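Local atomic coordinates of 2-hydroxyhepta-2,4-diene-1,7-dioate isomerase (PDB entry 4DBF), a protein that binds magnesium and probably acts as an oxaloacetate decarboxylase of the fumarylacetoacetate hydrolase (FAH) family, possibly also as an isomerase. Residues G190-T198 with P276-P284; L208-D217 with M265-P276. One frame throughout, in Å; residues are numbered along the deposited sequence.

Both interactions meet at the sheet that contains strands 279-287, 270-275 and 209-216 as consecutive neighbours, and their centres lie about 12 Å apart. Interaction 2 pairs 209-216 with 270-275 inside that sheet. Interaction 1 instead packs the bent strand 190-197, which pairs with 159-170 in another part of the β-structure, against 279-287. Along the chain interaction 2 is nested within the loop closed by interaction 1, and P276 belongs to both. Probable backbone hydrogen bonds from I273 N to L281 O and from N283 N to I271 O couple the two. Interaction 1 thus joins the sheet to the strand bearing the magnesium ligand D167, while interaction 2 builds the part whose I210 and I273 come near the ligands E138 and E136.

Interaction 1 (G190-T198 with P276-P284); sequences GPIGPWIET and PGIGKLGNP
L281 of strand 279-284 and P191 of strand 190-193 meet through the methyl L281 CD2, which sits 3.5 Å from P191 O and also touches P191 CB. With CG anti to the backbone N (chi1 178°), the L281 side chain rises from its own strand onto the backbone of P191 to G193. Nearer the loop at 276-278, P194 takes over: its CD rests 3.5 Å from K280 O and 4.2 Å from I278 CG2, so the pyrrolidine ring packs against backbone and methyl alike. The peptide before P194 is cis, and there the strand turns its corner. P194 CG also lies over the centre of the W195 indole, 3.6 Å above its plane, and the indole NE1 reaches I278 O at 3.1 Å in a weak, bent hydrogen bond (127°). A water lies within hydrogen-bonding distance of E197 OE1 and G277 O, but cannot serve every acceptor around it. Beyond this shell, R22 makes a cation-pi contact with W195, and E197 OE2 accepts a bond from D199 N. V168 of strand 159-170 packs on P191, whose side chain is about 7 Å from that of the magnesium ligand D167. A classic beta bulge, in which I278 and G279 lie opposite the single residue I275, opens strand 279-284. The N-to-C directions of 190-193 and 279-284 differ by 147°, with axes 7.3 Å apart: face-to-face sheet packing within the FAH-family β-fold.

Interaction 2 (L208-D217 with M265-P276); sequences LPIKARLTHD and MVDGDYIEIEIP
R213 and E274 form a salt bridge across the strands, R213 NH1 standing 3.2 Å from E274 OE1 and meeting it from above the carboxylate plane, with guanidinium and carboxylate nearly perpendicular (88°). The arginine, extended from CG to NE, also gives NH1 to a water that donates in turn to E272 O and E272 OE1. Beneath these side chains the backbone N and O of K211, R213 and T215 are satisfied in pairs by E274, E272 and Y270; the shortest bond, E274 N to K211 O, is 2.7 Å. This is a regular antiparallel pairing of inner strands of the sheet, 209-216 passing on to 219-227 and 270-275 to 279-287. CA-H groups of A212 and L214 add contacts to E272 O and Y270 O. On the opposite face A212 CB touches I273 CD1 at 3.6 Å, and I210 lies alongside I275, CG1 to CG1 3.8 Å; F135 packs on A212 and I271. P209 O is buried without a polar partner, P276 CD lying 3.4 Å away. Where the type II turn V266-D269 enters the strand, D269 OD2 accepts V266 N at 2.9 Å, while OD1 is joined to D217 N through a water.

Interaction 1 (G190-T198 with P276-P284)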
ATOM      1  N   GLY A 190       6.876  -2.876 -10.412  1.00 21.25           N
ATOM      2  CA  GLY A 190       7.754  -1.874  -9.778  1.00 19.75           C
ATOM      3  C   GLY A 190       9.207  -2.354  -9.605  1.00 19.33           C
ATOM      4  O   GLY A 190       9.709  -2.378  -8.472  1.00 19.74           O
ATOM      5  N   PRO A 191       9.913  -2.641 -10.682  1.00 19.50           N
ATOM      6  CA  PRO A 191      11.372  -2.796 -10.423  1.00 20.31           C
ATOM      7  C   PRO A 191      12.082  -1.626  -9.697  1.00 19.60           C
ATOM      8  O   PRO A 191      11.794  -0.451  -9.977  1.00 20.21           O
ATOM      9  CB  PRO A 191      11.974  -2.974 -11.786  1.00 21.17           C
ATOM     10  CG  PRO A 191      10.770  -3.375 -12.689  1.00 21.54           C
ATOM     11  CD  PRO A 191       9.597  -2.649 -12.123  1.00 18.62           C
ATOM     12  N   ILE A 192      12.923  -1.956  -8.740  1.00 17.24           N
ATOM     13  CA  ILE A 192      13.711  -0.993  -7.995  1.00 18.59           C
ATOM     14  C   ILE A 192      15.172  -1.438  -7.824  1.00 19.82           C
ATOM     15  O   ILE A 192      15.418  -2.577  -7.610  1.00 19.37           O
ATOM     16  CB  ILE A 192      13.119  -0.731  -6.617  1.00 17.94           C
ATOM     17  CG1 ILE A 192      11.700  -0.248  -6.728  1.00 20.94           C
ATOM     18  CG2 ILE A 192      13.886   0.318  -5.897  1.00 23.65           C
ATOM     19  CD1 ILE A 192      10.972  -0.247  -5.418  1.00 29.13           C
ATOM     20  N   GLY A 193      16.090  -0.494  -7.930  1.00 18.56           N
ATOM     21  CA  GLY A 193      17.496  -0.774  -7.862  1.00 20.04           C
ATOM     22  C   GLY A 193      18.360   0.176  -8.632  1.00 21.59           C
ATOM     23  O   GLY A 193      17.883   1.122  -9.155  1.00 21.65           O
ATOM     24  N   PRO A 194      19.645  -0.106  -8.709  1.00 23.54           N
ATOM     25  CA  PRO A 194      20.233  -1.352  -8.228  1.00 23.31           C
ATOM     26  C   PRO A 194      20.705  -1.356  -6.788  1.00 23.32           C
ATOM     27  O   PRO A 194      20.976  -2.385  -6.278  1.00 22.30           O
ATOM     28  CB  PRO A 194      21.455  -1.494  -9.103  1.00 24.00           C
ATOM     29  CG  PRO A 194      21.852  -0.127  -9.348  1.00 24.83           C
ATOM     30  CD  PRO A 194      20.595   0.633  -9.535  1.00 22.00           C
ATOM     31  N   TRP A 195      20.805  -0.199  -6.188  1.00 20.50           N
ATOM     32  CA  TRP A 195      21.179  -0.046  -4.823  1.00 20.43           C
ATOM     33  C   TRP A 195      20.815   1.333  -4.411  1.00 20.63           C
ATOM     34  O   TRP A 195      20.355   2.087  -5.209  1.00 21.02           O
ATOM     35  CB  TRP A 195      22.667  -0.291  -4.639  1.00 20.59           C
ATOM     36  CG  TRP A 195      23.499   0.406  -5.659  1.00 23.20           C
ATOM     37  CD1 TRP A 195      23.600   1.746  -5.878  1.00 25.56           C
ATOM     38  CD2 TRP A 195      24.340  -0.198  -6.670  1.00 24.28           C
ATOM     39  NE1 TRP A 195      24.429   1.996  -6.903  1.00 26.67           N
ATOM     40  CE2 TRP A 195      24.896   0.875  -7.417  1.00 25.15           C
ATOM     41  CE3 TRP A 195      24.666  -1.462  -7.000  1.00 22.34           C
ATOM     42  CZ2 TRP A 195      25.760   0.661  -8.442  1.00 24.93           C
ATOM     43  CZ3 TRP A 195      25.522  -1.673  -8.034  1.00 28.03           C
ATOM     44  CH2 TRP A 195      26.065  -0.632  -8.737  1.00 26.38           C
ATOM     45  N   ILE A 196      20.996   1.660  -3.160  1.00 19.06           N
ATOM     46  CA  ILE A 196      20.559   2.919  -2.645  1.00 19.73           C
ATOM     47  C   ILE A 196      21.836   3.811  -2.437  1.00 22.91           C
ATOM     48  O   ILE A 196      22.772   3.428  -1.708  1.00 22.88           O
ATOM     49  CB  ILE A 196      19.838   2.722  -1.338  1.00 18.42           C
ATOM     50  CG1 ILE A 196      18.498   1.936  -1.596  1.00 18.32           C
ATOM     51  CG2 ILE A 196      19.566   4.096  -0.650  1.00 21.11           C
ATOM     52  CD1 ILE A 196      17.939   1.446  -0.319  1.00 20.09           C
ATOM     53  N   GLU A 197      21.862   4.953  -3.120  1.00 22.54           N
ATOM     54  CA  GLU A 197      23.006   5.889  -3.009  1.00 24.16           C
ATOM     55  C   GLU A 197      22.705   6.842  -1.863  1.00 23.49           C
ATOM     56  O   GLU A 197      21.786   7.650  -1.959  1.00 23.21           O
ATOM     57  CB  GLU A 197      23.223   6.679  -4.303  1.00 25.53           C
ATOM     58  CG  GLU A 197      24.350   7.786  -4.176  1.00 27.62           C
ATOM     59  CD  GLU A 197      25.693   7.162  -3.717  1.00 25.05           C
ATOM     60  OE1 GLU A 197      26.318   6.420  -4.503  1.00 29.66           O
ATOM     61  OE2 GLU A 197      26.111   7.344  -2.568  1.00 27.96           O
ATOM     62  N   THR A 198      23.468   6.754  -0.780  1.00 24.10           N
ATOM     63  CA  THR A 198      23.166   7.554   0.431  1.00 26.43           C
ATOM     64  C   THR A 198      23.919   8.934   0.382  1.00 28.62           C
ATOM     65  O   THR A 198      23.581   9.861   1.107  1.00 28.84           O
ATOM     66  CB  THR A 198      23.569   6.855   1.719  1.00 26.73           C
ATOM     67  OG1 THR A 198      25.010   6.828   1.810  1.00 30.09           O
ATOM     68  CG2 THR A 198      22.958   5.395   1.791  1.00 25.98           C
ATOM     69  N   PRO A 276      22.775   8.668 -13.915  1.00 28.87           N
ATOM     70  CA  PRO A 276      24.213   8.837 -13.569  1.00 29.26           C
ATOM     71  C   PRO A 276      24.376   9.180 -12.097  1.00 29.29           C
ATOM     72  O   PRO A 276      23.568   9.948 -11.534  1.00 29.56           O
ATOM     73  CB  PRO A 276      24.671  10.001 -14.487  1.00 31.92           C
ATOM     74  CG  PRO A 276      23.359  10.657 -15.015  1.00 29.81           C
ATOM     75  CD  PRO A 276      22.393   9.489 -15.084  1.00 29.43           C
ATOM     76  N   GLY A 277      25.338   8.569 -11.435  1.00 28.77           N
ATOM     77  CA  GLY A 277      25.440   8.774  -9.990  1.00 29.48           C
ATOM     78  C   GLY A 277      24.800   7.663  -9.163  1.00 27.72           C
ATOM     79  O   GLY A 277      25.176   7.445  -7.995  1.00 29.16           O
ATOM     80  N   ILE A 278      23.840   6.959  -9.770  1.00 26.70           N
ATOM     81  CA  ILE A 278      23.228   5.799  -9.141  1.00 26.54           C
ATOM     82  C   ILE A 278      23.677   4.586  -9.937  1.00 25.98           C
ATOM     83  O   ILE A 278      24.393   3.739  -9.418  1.00 26.37           O
ATOM     84  CB  ILE A 278      21.650   5.929  -9.110  1.00 26.51           C
ATOM     85  CG1 ILE A 278      21.261   7.273  -8.459  1.00 27.51           C
ATOM     86  CG2 ILE A 278      21.024   4.644  -8.433  1.00 27.52           C
ATOM     87  CD1 ILE A 278      19.730   7.425  -8.222  1.00 30.08           C
ATOM     88  N   GLY A 279      23.291   4.501 -11.212  1.00 26.05           N
ATOM     89  CA  GLY A 279      23.647   3.331 -12.005  1.00 26.67           C
ATOM     90  C   GLY A 279      22.586   2.948 -12.990  1.00 26.01           C
ATOM     91  O   GLY A 279      21.943   3.815 -13.554  1.00 27.18           O
ATOM     92  N   LYS A 280      22.378   1.652 -13.171  1.00 25.05           N
ATOM     93  CA  LYS A 280      21.423   1.188 -14.189  1.00 25.71           C
ATOM     94  C   LYS A 280      20.479   0.154 -13.605  1.00 24.62           C
ATOM     95  O   LYS A 280      20.893  -0.672 -12.809  1.00 24.09           O
ATOM     96  CB  LYS A 280      22.180   0.582 -15.381  1.00 25.68           C
ATOM     97  CG  LYS A 280      22.834   1.633 -16.270  1.00 30.43           C
ATOM     98  CD  LYS A 280      23.673   0.908 -17.338  1.00 36.13           C
ATOM     99  CE  LYS A 280      24.397   1.910 -18.216  1.00 42.15           C
ATOM    100  NZ  LYS A 280      25.382   1.198 -19.100  1.00 45.45           N
ATOM    101  N   LEU A 281      19.223   0.220 -13.992  1.00 22.78           N
ATOM    102  CA  LEU A 281      18.211  -0.740 -13.591  1.00 23.83           C
ATOM    103  C   LEU A 281      17.646  -1.393 -14.843  1.00 23.91           C
ATOM    104  O   LEU A 281      16.867  -0.749 -15.583  1.00 24.45           O
ATOM    105  CB  LEU A 281      17.089  -0.057 -12.745  1.00 22.67           C
ATOM    106  CG  LEU A 281      15.919  -0.969 -12.300  1.00 21.30           C
ATOM    107  CD1 LEU A 281      16.443  -2.156 -11.397  1.00 21.43           C
ATOM    108  CD2 LEU A 281      14.890  -0.097 -11.554  1.00 18.89           C
ATOM    109  N   GLY A 282      18.040  -2.658 -15.102  1.00 24.45           N
ATOM    110  CA  GLY A 282      17.641  -3.394 -16.344  1.00 23.40           C
ATOM    111  C   GLY A 282      16.697  -4.529 -15.975  1.00 22.93           C
ATOM    112  O   GLY A 282      16.895  -5.178 -14.940  1.00 23.22           O
ATOM    113  N   ASN A 283      15.664  -4.763 -16.796  1.00 22.03           N
ATOM    114  CA  ASN A 283      14.756  -5.896 -16.589  1.00 22.94           C
ATOM    115  C   ASN A 283      14.300  -6.453 -17.927  1.00 23.46           C
ATOM    116  O   ASN A 283      13.933  -5.694 -18.848  1.00 22.53           O
ATOM    117  CB  ASN A 283      13.495  -5.480 -15.778  1.00 22.37           C
ATOM    118  CG  ASN A 283      13.831  -5.056 -14.350  1.00 23.14           C
ATOM    119  OD1 ASN A 283      13.805  -5.875 -13.397  1.00 25.55           O
ATOM    120  ND2 ASN A 283      14.138  -3.794 -14.188  1.00 17.29           N
ATOM    121  N   PRO A 284      14.270  -7.799 -18.028  1.00 24.29           N
ATOM    122  CA  PRO A 284      13.656  -8.363 -19.187  1.00 24.83           C
ATOM    123  C   PRO A 284      12.140  -8.334 -19.064  1.00 24.34           C
ATOM    124  O   PRO A 284      11.564  -8.229 -17.954  1.00 25.65           O
ATOM    125  CB  PRO A 284      14.240  -9.797 -19.233  1.00 24.78           C
ATOM    126  CG  PRO A 284      14.352 -10.155 -17.759  1.00 27.01           C
ATOM    127  CD  PRO A 284      14.744  -8.826 -17.076  1.00 25.73           C
TER
HETATM  128  O   HOH W   1      25.762   5.092  -6.673  1.00 36.51           O

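Interaction 2 (L208-D217 with M265-P276)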
ATOM      1  N   LEU A 208      19.790  16.317 -13.404  1.00 35.25           N
ATOM      2  CA  LEU A 208      19.919  14.871 -13.404  1.00 33.23           C
ATOM      3  C   LEU A 208      19.237  14.260 -14.638  1.00 31.72           C
ATOM      4  O   LEU A 208      18.013  14.216 -14.677  1.00 32.47           O
ATOM      5  CB  LEU A 208      19.224  14.304 -12.166  1.00 32.84           C
ATOM      6  CG  LEU A 208      19.615  12.868 -11.837  1.00 31.77           C
ATOM      7  CD1 LEU A 208      21.145  12.758 -11.645  1.00 30.43           C
ATOM      8  CD2 LEU A 208      18.838  12.444 -10.569  1.00 31.51           C
ATOM      9  N   PRO A 209      20.018  13.821 -15.646  1.00 31.87           N
ATOM     10  CA  PRO A 209      19.488  13.166 -16.824  1.00 31.39           C
ATOM     11  C   PRO A 209      18.907  11.802 -16.391  1.00 30.66           C
ATOM     12  O   PRO A 209      19.484  11.146 -15.556  1.00 31.27           O
ATOM     13  CB  PRO A 209      20.727  12.951 -17.706  1.00 32.82           C
ATOM     14  CG  PRO A 209      21.842  13.769 -17.074  1.00 32.91           C
ATOM     15  CD  PRO A 209      21.507  13.872 -15.654  1.00 33.02           C
ATOM     16  N   ILE A 210      17.738  11.414 -16.872  1.00 29.89           N
ATOM     17  CA  ILE A 210      17.218  10.091 -16.549  1.00 27.98           C
ATOM     18  C   ILE A 210      16.879   9.450 -17.883  1.00 28.47           C
ATOM     19  O   ILE A 210      16.018   9.963 -18.592  1.00 28.85           O
ATOM     20  CB  ILE A 210      15.981  10.190 -15.668  1.00 28.70           C
ATOM     21  CG1 ILE A 210      16.335  10.754 -14.286  1.00 26.51           C
ATOM     22  CG2 ILE A 210      15.296   8.794 -15.541  1.00 25.79           C
ATOM     23  CD1 ILE A 210      15.104  11.149 -13.483  1.00 28.73           C
ATOM     24  N   LYS A 211      17.595   8.391 -18.258  1.00 27.76           N
ATOM     25  CA  LYS A 211      17.486   7.860 -19.594  1.00 28.60           C
ATOM     26  C   LYS A 211      16.985   6.440 -19.523  1.00 29.76           C
ATOM     27  O   LYS A 211      17.235   5.761 -18.503  1.00 30.62           O
ATOM     28  CB  LYS A 211      18.835   7.926 -20.302  1.00 28.91           C
ATOM     29  CG  LYS A 211      19.221   9.400 -20.630  1.00 31.94           C
ATOM     30  CD  LYS A 211      20.660   9.541 -21.194  1.00 37.66           C
ATOM     31  CE  LYS A 211      20.847  10.975 -21.759  1.00 36.77           C
ATOM     32  NZ  LYS A 211      22.040  10.997 -22.592  1.00 44.38           N
ATOM     33  N   ALA A 212      16.271   5.994 -20.564  1.00 29.02           N
ATOM     34  CA  ALA A 212      15.833   4.614 -20.654  1.00 30.00           C
ATOM     35  C   ALA A 212      16.046   4.090 -22.072  1.00 29.98           C
ATOM     36  O   ALA A 212      15.714   4.767 -23.057  1.00 31.96           O
ATOM     37  CB  ALA A 212      14.378   4.502 -20.273  1.00 29.86           C
ATOM     38  N   ARG A 213      16.623   2.908 -22.153  1.00 29.80           N
ATOM     39  CA  ARG A 213      16.890   2.256 -23.418  1.00 30.41           C
ATOM     40  C   ARG A 213      16.082   0.974 -23.485  1.00 29.52           C
ATOM     41  O   ARG A 213      16.222   0.099 -22.587  1.00 30.11           O
ATOM     42  CB  ARG A 213      18.387   1.967 -23.533  1.00 31.05           C
ATOM     43  CG  ARG A 213      19.201   3.277 -23.614  1.00 33.78           C
ATOM     44  CD  ARG A 213      20.696   3.061 -23.547  1.00 36.96           C
ATOM     45  NE  ARG A 213      21.361   4.347 -23.738  1.00 39.13           N
ATOM     46  CZ  ARG A 213      21.677   5.197 -22.766  1.00 42.19           C
ATOM     47  NH1 ARG A 213      21.415   4.920 -21.476  1.00 41.02           N
ATOM     48  NH2 ARG A 213      22.262   6.335 -23.091  1.00 41.92           N
ATOM     49  N   LEU A 214      15.248   0.880 -24.525  1.00 28.37           N
ATOM     50  CA  LEU A 214      14.430  -0.277 -24.780  1.00 28.26           C
ATOM     51  C   LEU A 214      15.050  -1.104 -25.893  1.00 29.66           C
ATOM     52  O   LEU A 214      15.268  -0.601 -27.003  1.00 29.55           O
ATOM     53  CB  LEU A 214      13.015   0.120 -25.211  1.00 29.67           C
ATOM     54  CG  LEU A 214      11.940  -0.945 -25.498  1.00 29.52           C
ATOM     55  CD1 LEU A 214      11.571  -1.820 -24.281  1.00 31.44           C
ATOM     56  CD2 LEU A 214      10.650  -0.290 -26.069  1.00 29.91           C
ATOM     57  N   THR A 215      15.304  -2.374 -25.595  1.00 30.10           N
ATOM     58  CA  THR A 215      15.751  -3.275 -26.621  1.00 31.70           C
ATOM     59  C   THR A 215      14.509  -4.028 -27.118  1.00 32.85           C
ATOM     60  O   THR A 215      13.873  -4.754 -26.356  1.00 31.04           O
ATOM     61  CB  THR A 215      16.798  -4.245 -26.022  1.00 31.58           C
ATOM     62  OG1 THR A 215      17.909  -3.487 -25.500  1.00 29.05           O
ATOM     63  CG2 THR A 215      17.262  -5.367 -27.068  1.00 33.59           C
ATOM     64  N   HIS A 216      14.188  -3.870 -28.404  1.00 34.39           N
ATOM     65  CA  HIS A 216      13.045  -4.551 -29.028  1.00 36.68           C
ATOM     66  C   HIS A 216      13.551  -5.118 -30.360  1.00 39.14           C
ATOM     67  O   HIS A 216      14.215  -4.408 -31.131  1.00 38.53           O
ATOM     68  CB  HIS A 216      11.868  -3.572 -29.273  1.00 37.02           C
ATOM     69  CG  HIS A 216      10.661  -4.211 -29.885  1.00 36.66           C
ATOM     70  ND1 HIS A 216      10.142  -3.813 -31.101  1.00 40.35           N
ATOM     71  CD2 HIS A 216       9.882  -5.236 -29.462  1.00 38.51           C
ATOM     72  CE1 HIS A 216       9.086  -4.561 -31.395  1.00 40.94           C
ATOM     73  NE2 HIS A 216       8.906  -5.434 -30.416  1.00 41.38           N
ATOM     74  N   ASP A 217      13.271  -6.393 -30.589  1.00 41.99           N
ATOM     75  CA  ASP A 217      13.727  -7.084 -31.819  1.00 45.26           C
ATOM     76  C   ASP A 217      15.233  -6.962 -31.958  1.00 45.50           C
ATOM     77  O   ASP A 217      15.714  -6.576 -33.006  1.00 46.36           O
ATOM     78  CB  ASP A 217      13.063  -6.434 -33.035  1.00 45.89           C
ATOM     79  CG  ASP A 217      11.639  -6.837 -33.189  1.00 47.90           C
ATOM     80  OD1 ASP A 217      11.284  -7.908 -32.666  1.00 49.44           O
ATOM     81  OD2 ASP A 217      10.868  -6.076 -33.820  1.00 53.73           O
ATOM     82  N   MET A 265       6.050  -1.965 -24.199  1.00 27.87           N
ATOM     83  CA  MET A 265       7.018  -3.031 -24.075  1.00 29.03           C
ATOM     84  C   MET A 265       6.239  -4.301 -24.301  1.00 29.16           C
ATOM     85  O   MET A 265       5.084  -4.399 -23.853  1.00 29.62           O
ATOM     86  CB  MET A 265       7.537  -3.052 -22.621  1.00 25.95           C
ATOM     87  CG  MET A 265       8.311  -1.849 -22.267  1.00 27.39           C
ATOM     88  SD  MET A 265       9.049  -2.144 -20.639  1.00 24.88           S
ATOM     89  CE  MET A 265       7.753  -2.363 -19.524  1.00 20.69           C
ATOM     90  N   VAL A 266       6.879  -5.291 -24.931  1.00 30.35           N
ATOM     91  CA  VAL A 266       6.286  -6.591 -25.174  1.00 30.03           C
ATOM     92  C   VAL A 266       7.213  -7.746 -24.798  1.00 29.68           C
ATOM     93  O   VAL A 266       8.416  -7.569 -24.546  1.00 28.16           O
ATOM     94  CB  VAL A 266       5.843  -6.786 -26.675  1.00 31.78           C
ATOM     95  CG1 VAL A 266       4.763  -5.708 -27.112  1.00 32.16           C
ATOM     96  CG2 VAL A 266       7.095  -6.811 -27.624  1.00 31.43           C
ATOM     97  N   ASP A 267       6.647  -8.948 -24.784  1.00 29.46           N
ATOM     98  CA  ASP A 267       7.393 -10.144 -24.395  1.00 31.05           C
ATOM     99  C   ASP A 267       8.663 -10.216 -25.220  1.00 30.32           C
ATOM    100  O   ASP A 267       8.614  -9.959 -26.395  1.00 29.73           O
ATOM    101  CB  ASP A 267       6.517 -11.367 -24.586  1.00 31.55           C
ATOM    102  CG  ASP A 267       7.294 -12.628 -24.478  1.00 36.10           C
ATOM    103  OD1 ASP A 267       7.610 -13.054 -23.353  1.00 37.43           O
ATOM    104  OD2 ASP A 267       7.627 -13.169 -25.547  1.00 41.27           O
ATOM    105  N   GLY A 268       9.813 -10.490 -24.591  1.00 31.05           N
ATOM    106  CA  GLY A 268      11.115 -10.433 -25.303  1.00 30.01           C
ATOM    107  C   GLY A 268      11.968  -9.174 -25.188  1.00 30.75           C
ATOM    108  O   GLY A 268      13.193  -9.247 -25.375  1.00 29.87           O
ATOM    109  N   ASP A 269      11.345  -8.010 -24.946  1.00 28.95           N
ATOM    110  CA  ASP A 269      12.071  -6.755 -24.841  1.00 28.88           C
ATOM    111  C   ASP A 269      12.942  -6.792 -23.605  1.00 28.82           C
ATOM    112  O   ASP A 269      12.824  -7.691 -22.732  1.00 26.66           O
ATOM    113  CB  ASP A 269      11.108  -5.530 -24.721  1.00 27.81           C
ATOM    114  CG  ASP A 269      10.319  -5.294 -26.002  1.00 33.16           C
ATOM    115  OD1 ASP A 269      10.650  -6.002 -27.026  1.00 35.94           O
ATOM    116  OD2 ASP A 269       9.394  -4.440 -26.011  1.00 29.99           O
ATOM    117  N   TYR A 270      13.793  -5.773 -23.519  1.00 28.85           N
ATOM    118  CA  TYR A 270      14.570  -5.567 -22.334  1.00 27.31           C
ATOM    119  C   TYR A 270      14.541  -4.070 -22.120  1.00 27.04           C
ATOM    120  O   TYR A 270      14.663  -3.319 -23.068  1.00 28.63           O
ATOM    121  CB  TYR A 270      16.022  -6.023 -22.531  1.00 27.83           C
ATOM    122  CG  TYR A 270      16.859  -5.973 -21.264  1.00 26.01           C
ATOM    123  CD1 TYR A 270      16.863  -7.045 -20.351  1.00 28.81           C
ATOM    124  CD2 TYR A 270      17.629  -4.862 -20.973  1.00 25.60           C
ATOM    125  CE1 TYR A 270      17.643  -6.978 -19.152  1.00 27.84           C
ATOM    126  CE2 TYR A 270      18.450  -4.808 -19.798  1.00 30.55           C
ATOM    127  CZ  TYR A 270      18.426  -5.863 -18.907  1.00 28.62           C
ATOM    128  OH  TYR A 270      19.223  -5.790 -17.788  1.00 29.97           O
ATOM    129  N   ILE A 271      14.402  -3.644 -20.868  1.00 24.95           N
ATOM    130  CA  ILE A 271      14.348  -2.223 -20.537  1.00 24.57           C
ATOM    131  C   ILE A 271      15.411  -1.838 -19.489  1.00 24.46           C
ATOM    132  O   ILE A 271      15.555  -2.502 -18.481  1.00 24.35           O
ATOM    133  CB  ILE A 271      12.871  -1.794 -20.075  1.00 23.37           C
ATOM    134  CG1 ILE A 271      12.794  -0.301 -19.733  1.00 26.51           C
ATOM    135  CG2 ILE A 271      12.342  -2.568 -18.849  1.00 23.36           C
ATOM    136  CD1 ILE A 271      13.012   0.667 -20.898  1.00 25.78           C
ATOM    137  N   GLU A 272      16.160  -0.779 -19.742  1.00 24.95           N
ATOM    138  CA  GLU A 272      17.200  -0.399 -18.814  1.00 26.80           C
ATOM    139  C   GLU A 272      17.085   1.085 -18.516  1.00 27.22           C
ATOM    140  O   GLU A 272      17.239   1.930 -19.427  1.00 26.90           O
ATOM    141  CB  GLU A 272      18.568  -0.699 -19.416  1.00 27.41           C
ATOM    142  CG  GLU A 272      19.764  -0.444 -18.516  1.00 30.55           C
ATOM    143  CD  GLU A 272      21.053  -0.813 -19.245  1.00 37.87           C
ATOM    144  OE1 GLU A 272      21.439  -0.095 -20.182  1.00 40.05           O
ATOM    145  OE2 GLU A 272      21.664  -1.823 -18.887  1.00 40.17           O
ATOM    146  N   ILE A 273      16.885   1.414 -17.239  1.00 25.06           N
ATOM    147  CA  ILE A 273      16.848   2.812 -16.881  1.00 25.38           C
ATOM    148  C   ILE A 273      18.252   3.191 -16.417  1.00 25.99           C
ATOM    149  O   ILE A 273      18.871   2.435 -15.640  1.00 25.21           O
ATOM    150  CB  ILE A 273      15.844   3.085 -15.689  1.00 24.00           C
ATOM    151  CG1 ILE A 273      14.430   2.457 -15.929  1.00 25.43           C
ATOM    152  CG2 ILE A 273      15.781   4.589 -15.332  1.00 24.32           C
ATOM    153  CD1 ILE A 273      13.739   2.931 -17.153  1.00 26.96           C
ATOM    154  N   GLU A 274      18.721   4.377 -16.780  1.00 25.36           N
ATOM    155  CA  GLU A 274      20.015   4.813 -16.273  1.00 27.05           C
ATOM    156  C   GLU A 274      19.910   6.162 -15.588  1.00 26.36           C
ATOM    157  O   GLU A 274      19.380   7.079 -16.159  1.00 27.43           O
ATOM    158  CB  GLU A 274      21.067   4.888 -17.395  1.00 29.11           C
ATOM    159  CG  GLU A 274      22.328   5.583 -16.993  1.00 34.38           C
ATOM    160  CD  GLU A 274      23.328   5.673 -18.140  1.00 44.23           C
ATOM    161  OE1 GLU A 274      23.052   6.367 -19.166  1.00 47.49           O
ATOM    162  OE2 GLU A 274      24.414   5.082 -17.966  1.00 50.31           O
ATOM    163  N   ILE A 275      20.428   6.279 -14.361  1.00 25.26           N
ATOM    164  CA  ILE A 275      20.534   7.566 -13.701  1.00 25.17           C
ATOM    165  C   ILE A 275      22.011   7.748 -13.268  1.00 26.23           C
ATOM    166  O   ILE A 275      22.468   7.037 -12.403  1.00 26.82           O
ATOM    167  CB  ILE A 275      19.548   7.732 -12.504  1.00 25.70           C
ATOM    168  CG1 ILE A 275      18.063   7.612 -12.931  1.00 24.40           C
ATOM    169  CG2 ILE A 275      19.807   9.083 -11.826  1.00 26.26           C
ATOM    170  CD1 ILE A 275      17.089   7.880 -11.821  1.00 21.15           C
ATOM    171  N   PRO A 276      22.775   8.668 -13.915  1.00 28.87           N
ATOM    172  CA  PRO A 276      24.213   8.837 -13.569  1.00 29.26           C
ATOM    173  C   PRO A 276      24.376   9.180 -12.097  1.00 29.29           C
ATOM    174  O   PRO A 276      23.568   9.948 -11.534  1.00 29.56           O
ATOM    175  CB  PRO A 276      24.671  10.001 -14.487  1.00 31.92           C
ATOM    176  CG  PRO A 276      23.359  10.657 -15.015  1.00 29.81           C
ATOM    177  CD  PRO A 276      22.393   9.489 -15.084  1.00 29.43           C
TER
HETATM  178  O   HOH W   2      19.910   2.599 -20.074  1.00 39.38           O
HETATM  179  O   HOH W   3      11.932  -8.048 -28.542  1.00 40.07           O